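Local coordinates for probable zinc protease PqqL (Escherichia coli, PDB 6OFT), which probably acts as a zinc-dependent endopeptidase of the M16 family in the periplasm, its N-terminal half alone being present in this structure, at residues A[322-327]-A[335-340]; A[329-334]-A[434-439]. One frame throughout, in Å; residues are numbered along the deposited sequence.

Interaction 1 of 2, residues A[322-327]-A[335-340]; sequences FRVNAR and ANALMA
V324 and L338 carry this contact, passing flank to flank and pointing opposite ways where strand 317-326 lies against helix 331-348. CG2 of V324 reaches CB of L338 at 3.7 Å and also rests against its CA, so the valine branch packs on the root of the leucine. The other branch, CG1, stands anti to the backbone N (chi1 167°) and is turned to A337, whose CB it meets at 4.1 Å. L338 reaches obliquely toward the F322 end of the strand: with CG anti to its backbone N (chi1 -175°), the fork comes up against F322. There CD1 lies 3.9 Å from CB of F322, while CD2 comes within 3.5 Å of F322 O, a van der Waals contact. The phenylalanine ring itself swings off the helix to meet the rings of F287 and W421. R323 points to the other side of the sheet, where its NH2 forms a salt bridge with E433. No hydrogen bond links the two segments; apolar packing holds them, with I257 and I303 adding to the layer. The segment axes run 8.0 Å apart at 153°, nearly antiparallel, as in the helix-on-sheet layer of an M16 alpha/beta domain.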
# COMPACT_ATOMS: atom_id res chain seq x y z
N PHE A 322 5.89 -6.50 15.40
CA PHE A 322 7.27 -6.76 15.83
C PHE A 322 7.51 -8.24 15.65
O PHE A 322 6.86 -9.05 16.30
CB PHE A 322 7.50 -6.29 17.27
CG PHE A 322 7.16 -4.83 17.48
CD1 PHE A 322 5.89 -4.45 17.90
CD2 PHE A 322 8.11 -3.85 17.26
CE1 PHE A 322 5.57 -3.10 18.07
CE2 PHE A 322 7.80 -2.49 17.43
CZ PHE A 322 6.53 -2.12 17.83
N ARG A 323 8.41 -8.60 14.73
CA ARG A 323 8.70 -9.98 14.38
C ARG A 323 10.14 -10.40 14.63
O ARG A 323 11.06 -9.62 14.40
CB ARG A 323 8.30 -10.22 12.90
CG ARG A 323 8.54 -11.65 12.40
CD ARG A 323 8.16 -11.81 10.94
NE ARG A 323 6.74 -11.58 10.69
CZ ARG A 323 5.78 -12.47 10.95
NH1 ARG A 323 6.08 -13.65 11.47
NH2 ARG A 323 4.51 -12.18 10.68
N VAL A 324 10.31 -11.66 15.09
CA VAL A 324 11.61 -12.30 15.26
C VAL A 324 11.54 -13.63 14.49
O VAL A 324 10.65 -14.45 14.76
CB VAL A 324 12.06 -12.48 16.75
CG1 VAL A 324 13.25 -13.44 16.84
CG2 VAL A 324 12.42 -11.14 17.39
N ASN A 325 12.46 -13.83 13.54
CA ASN A 325 12.56 -15.05 12.74
C ASN A 325 13.38 -16.09 13.47
O ASN A 325 14.47 -15.80 13.97
CB ASN A 325 13.11 -14.75 11.35
CG ASN A 325 12.33 -13.68 10.61
OD1 ASN A 325 12.91 -12.70 10.11
ND2 ASN A 325 11.01 -13.81 10.54
N ALA A 326 12.83 -17.31 13.57
CA ALA A 326 13.45 -18.43 14.26
C ALA A 326 14.57 -19.11 13.48
O ALA A 326 14.53 -19.20 12.25
CB ALA A 326 12.40 -19.45 14.66
N ARG A 327 15.57 -19.59 14.23
CA ARG A 327 16.70 -20.36 13.74
C ARG A 327 16.13 -21.78 13.68
O ARG A 327 15.85 -22.37 14.74
CB ARG A 327 17.87 -20.26 14.74
CG ARG A 327 19.04 -21.17 14.43
CD ARG A 327 20.08 -21.08 15.52
NE ARG A 327 21.33 -21.75 15.15
CZ ARG A 327 22.30 -21.20 14.44
NH1 ARG A 327 23.40 -21.88 14.15
NH2 ARG A 327 22.17 -19.95 13.98
N ALA A 335 10.75 -16.53 20.53
CA ALA A 335 9.84 -15.95 21.52
C ALA A 335 10.65 -15.22 22.60
O ALA A 335 10.35 -14.06 22.90
CB ALA A 335 8.96 -17.03 22.13
N ASN A 336 11.72 -15.88 23.12
CA ASN A 336 12.61 -15.31 24.12
C ASN A 336 13.23 -14.00 23.66
O ASN A 336 13.09 -13.00 24.37
CB ASN A 336 13.67 -16.31 24.59
CG ASN A 336 13.17 -17.20 25.70
OD1 ASN A 336 12.81 -16.74 26.78
ND2 ASN A 336 13.13 -18.49 25.46
N ALA A 337 13.83 -13.97 22.44
CA ALA A 337 14.44 -12.78 21.84
C ALA A 337 13.45 -11.62 21.69
O ALA A 337 13.79 -10.49 22.04
CB ALA A 337 15.05 -13.12 20.49
N LEU A 338 12.23 -11.91 21.18
CA LEU A 338 11.20 -10.91 20.98
C LEU A 338 10.73 -10.31 22.30
O LEU A 338 10.69 -9.08 22.43
CB LEU A 338 10.01 -11.47 20.16
CG LEU A 338 8.87 -10.50 19.76
CD1 LEU A 338 9.40 -9.26 19.02
CD2 LEU A 338 7.81 -11.21 18.91
N MET A 339 10.35 -11.17 23.27
CA MET A 339 9.87 -10.77 24.59
C MET A 339 10.91 -9.95 25.35
O MET A 339 10.55 -8.97 26.01
CB MET A 339 9.53 -12.03 25.40
CG MET A 339 8.36 -11.85 26.34
SD MET A 339 6.79 -11.61 25.46
CE MET A 339 6.51 -13.30 24.82
N ALA A 340 12.19 -10.37 25.29
CA ALA A 340 13.33 -9.73 25.94
C ALA A 340 13.53 -8.32 25.40
O ALA A 340 13.70 -7.41 26.19
CB ALA A 340 14.59 -10.55 25.73

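Interaction 2 of 2, residues A[329-334]-A[434-439]; sequences DNMQDA and QMVNNE
M331 and D329 meet segment 434-439 where the first turn of helix 331-348 lies beside the end of strand 430-436, in a helix-on-sheet layer of the M16 fold. The tight part is the buried methyl of M331. Two successive kinks in the M331 chain turn CE in against the strand: it lies 3.7 Å from CG1 of V436, 3.6 Å from M435 O, and against the aliphatic part and OE1 of Q434. A water donates to both M331 O and Q434 OE1, bridging helix and strand, while NE2 of Q434 turns to L446 O. The looser, partly exposed side is polar. D329 and N438 reach toward each other there from helix start and strand end, with carboxylate and amide planes 56° apart. N438 ND2 donates to D329 OD1 over 2.8 Å with an N-H...O angle of 172°, the acceptor lying in the amide plane but the donor approaching from above the carboxylate. An alanine in place of D329 would probably leave N438 ND2 without its straight bond, with the weak one to N437 OD1 remaining. The other end of the same amide, N438 OD1, caps helix 439-444 by accepting from A441 N.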
# COMPACT_ATOMS: atom_id res chain seq x y z
N ASP A 329 13.69 -24.58 13.77
CA ASP A 329 12.45 -24.90 14.47
C ASP A 329 12.48 -24.43 15.94
O ASP A 329 11.57 -24.75 16.71
CB ASP A 329 12.20 -26.42 14.40
CG ASP A 329 12.17 -26.98 12.98
OD1 ASP A 329 11.85 -26.21 12.05
OD2 ASP A 329 12.47 -28.17 12.81
N ASN A 330 13.50 -23.64 16.30
CA ASN A 330 13.68 -23.15 17.66
C ASN A 330 12.72 -21.99 17.96
O ASN A 330 13.10 -20.82 17.97
CB ASN A 330 15.16 -22.82 17.92
CG ASN A 330 16.13 -23.94 17.60
OD1 ASN A 330 15.77 -25.13 17.51
ND2 ASN A 330 17.40 -23.59 17.40
N MET A 331 11.44 -22.35 18.22
CA MET A 331 10.37 -21.39 18.53
C MET A 331 10.55 -20.70 19.88
O MET A 331 10.18 -19.53 20.02
CB MET A 331 8.98 -22.04 18.41
CG MET A 331 8.70 -22.67 17.04
SD MET A 331 8.91 -21.55 15.62
CE MET A 331 7.37 -20.66 15.69
N GLN A 332 11.15 -21.40 20.86
CA GLN A 332 11.40 -20.86 22.20
C GLN A 332 12.40 -19.71 22.18
O GLN A 332 12.17 -18.68 22.81
CB GLN A 332 11.85 -21.97 23.17
CG GLN A 332 11.68 -21.61 24.64
CD GLN A 332 10.23 -21.61 25.08
OE1 GLN A 332 9.52 -22.62 24.98
NE2 GLN A 332 9.77 -20.47 25.56
N ASP A 333 13.49 -19.87 21.41
CA ASP A 333 14.52 -18.84 21.27
C ASP A 333 14.02 -17.58 20.59
O ASP A 333 14.41 -16.48 20.99
CB ASP A 333 15.78 -19.41 20.57
CG ASP A 333 16.58 -20.37 21.42
OD1 ASP A 333 17.47 -21.06 20.87
OD2 ASP A 333 16.33 -20.44 22.65
N ALA A 334 13.14 -17.74 19.57
CA ALA A 334 12.52 -16.65 18.84
C ALA A 334 11.63 -15.84 19.79
O ALA A 334 11.79 -14.62 19.88
CB ALA A 334 11.68 -17.19 17.68
N GLN A 434 2.42 -17.02 15.35
CA GLN A 434 3.56 -17.89 15.07
C GLN A 434 3.38 -18.52 13.71
O GLN A 434 2.27 -18.84 13.32
CB GLN A 434 3.74 -18.96 16.14
CG GLN A 434 4.49 -18.43 17.36
CD GLN A 434 4.38 -19.34 18.55
OE1 GLN A 434 5.36 -19.89 19.04
NE2 GLN A 434 3.17 -19.51 19.05
N MET A 435 4.49 -18.70 12.99
CA MET A 435 4.50 -19.31 11.67
C MET A 435 5.36 -20.54 11.73
O MET A 435 6.48 -20.47 12.24
CB MET A 435 4.98 -18.31 10.61
CG MET A 435 3.92 -17.29 10.27
SD MET A 435 4.47 -16.00 9.13
CE MET A 435 4.67 -16.98 7.58
N VAL A 436 4.80 -21.70 11.34
CA VAL A 436 5.46 -23.01 11.36
C VAL A 436 5.34 -23.70 9.99
O VAL A 436 4.33 -23.53 9.30
CB VAL A 436 5.03 -23.92 12.55
CG1 VAL A 436 5.46 -23.31 13.87
CG2 VAL A 436 3.53 -24.21 12.55
N ASN A 437 6.40 -24.43 9.57
CA ASN A 437 6.40 -25.08 8.25
C ASN A 437 6.67 -26.59 8.29
O ASN A 437 6.76 -27.23 7.24
CB ASN A 437 7.35 -24.36 7.28
CG ASN A 437 8.80 -24.28 7.70
OD1 ASN A 437 9.26 -24.94 8.64
ND2 ASN A 437 9.54 -23.45 7.00
N ASN A 438 6.78 -27.17 9.48
CA ASN A 438 6.99 -28.60 9.70
C ASN A 438 6.41 -28.96 11.06
O ASN A 438 6.09 -28.06 11.84
CB ASN A 438 8.47 -29.00 9.56
CG ASN A 438 9.39 -28.36 10.56
OD1 ASN A 438 9.47 -28.77 11.73
ND2 ASN A 438 10.13 -27.34 10.13
N GLU A 439 6.27 -30.27 11.34
CA GLU A 439 5.68 -30.72 12.60
C GLU A 439 6.65 -30.62 13.79
O GLU A 439 6.18 -30.66 14.92
CB GLU A 439 5.05 -32.12 12.46
CG GLU A 439 3.75 -32.11 11.66
CD GLU A 439 2.78 -30.97 11.96
OE1 GLU A 439 2.14 -31.01 13.03
OE2 GLU A 439 2.68 -30.04 11.13
O HOH W 1 7.85 -18.63 18.73

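Interactions 1 and 2 are successive parts of one layer: helix 331-348 lies over the five-stranded sheet, meeting strand 317-326 in the first and the end of strand 430-436 in the second. Their centres are about 10 Å apart, and their segments alternate along the chain. They touch directly: V324 CG1 packs 3.6 Å from A334 O, and A326 CB sits 3.8 Å from A334 CB. On the other side of the sheet, R323 NH1 lies 3.7 Å from M435 SD. Interaction 1 is apolar and buried, whereas interaction 2 adds a water bridge and a partly exposed polar edge. Both lie away from the predicted zinc site of H54, H58 and E134.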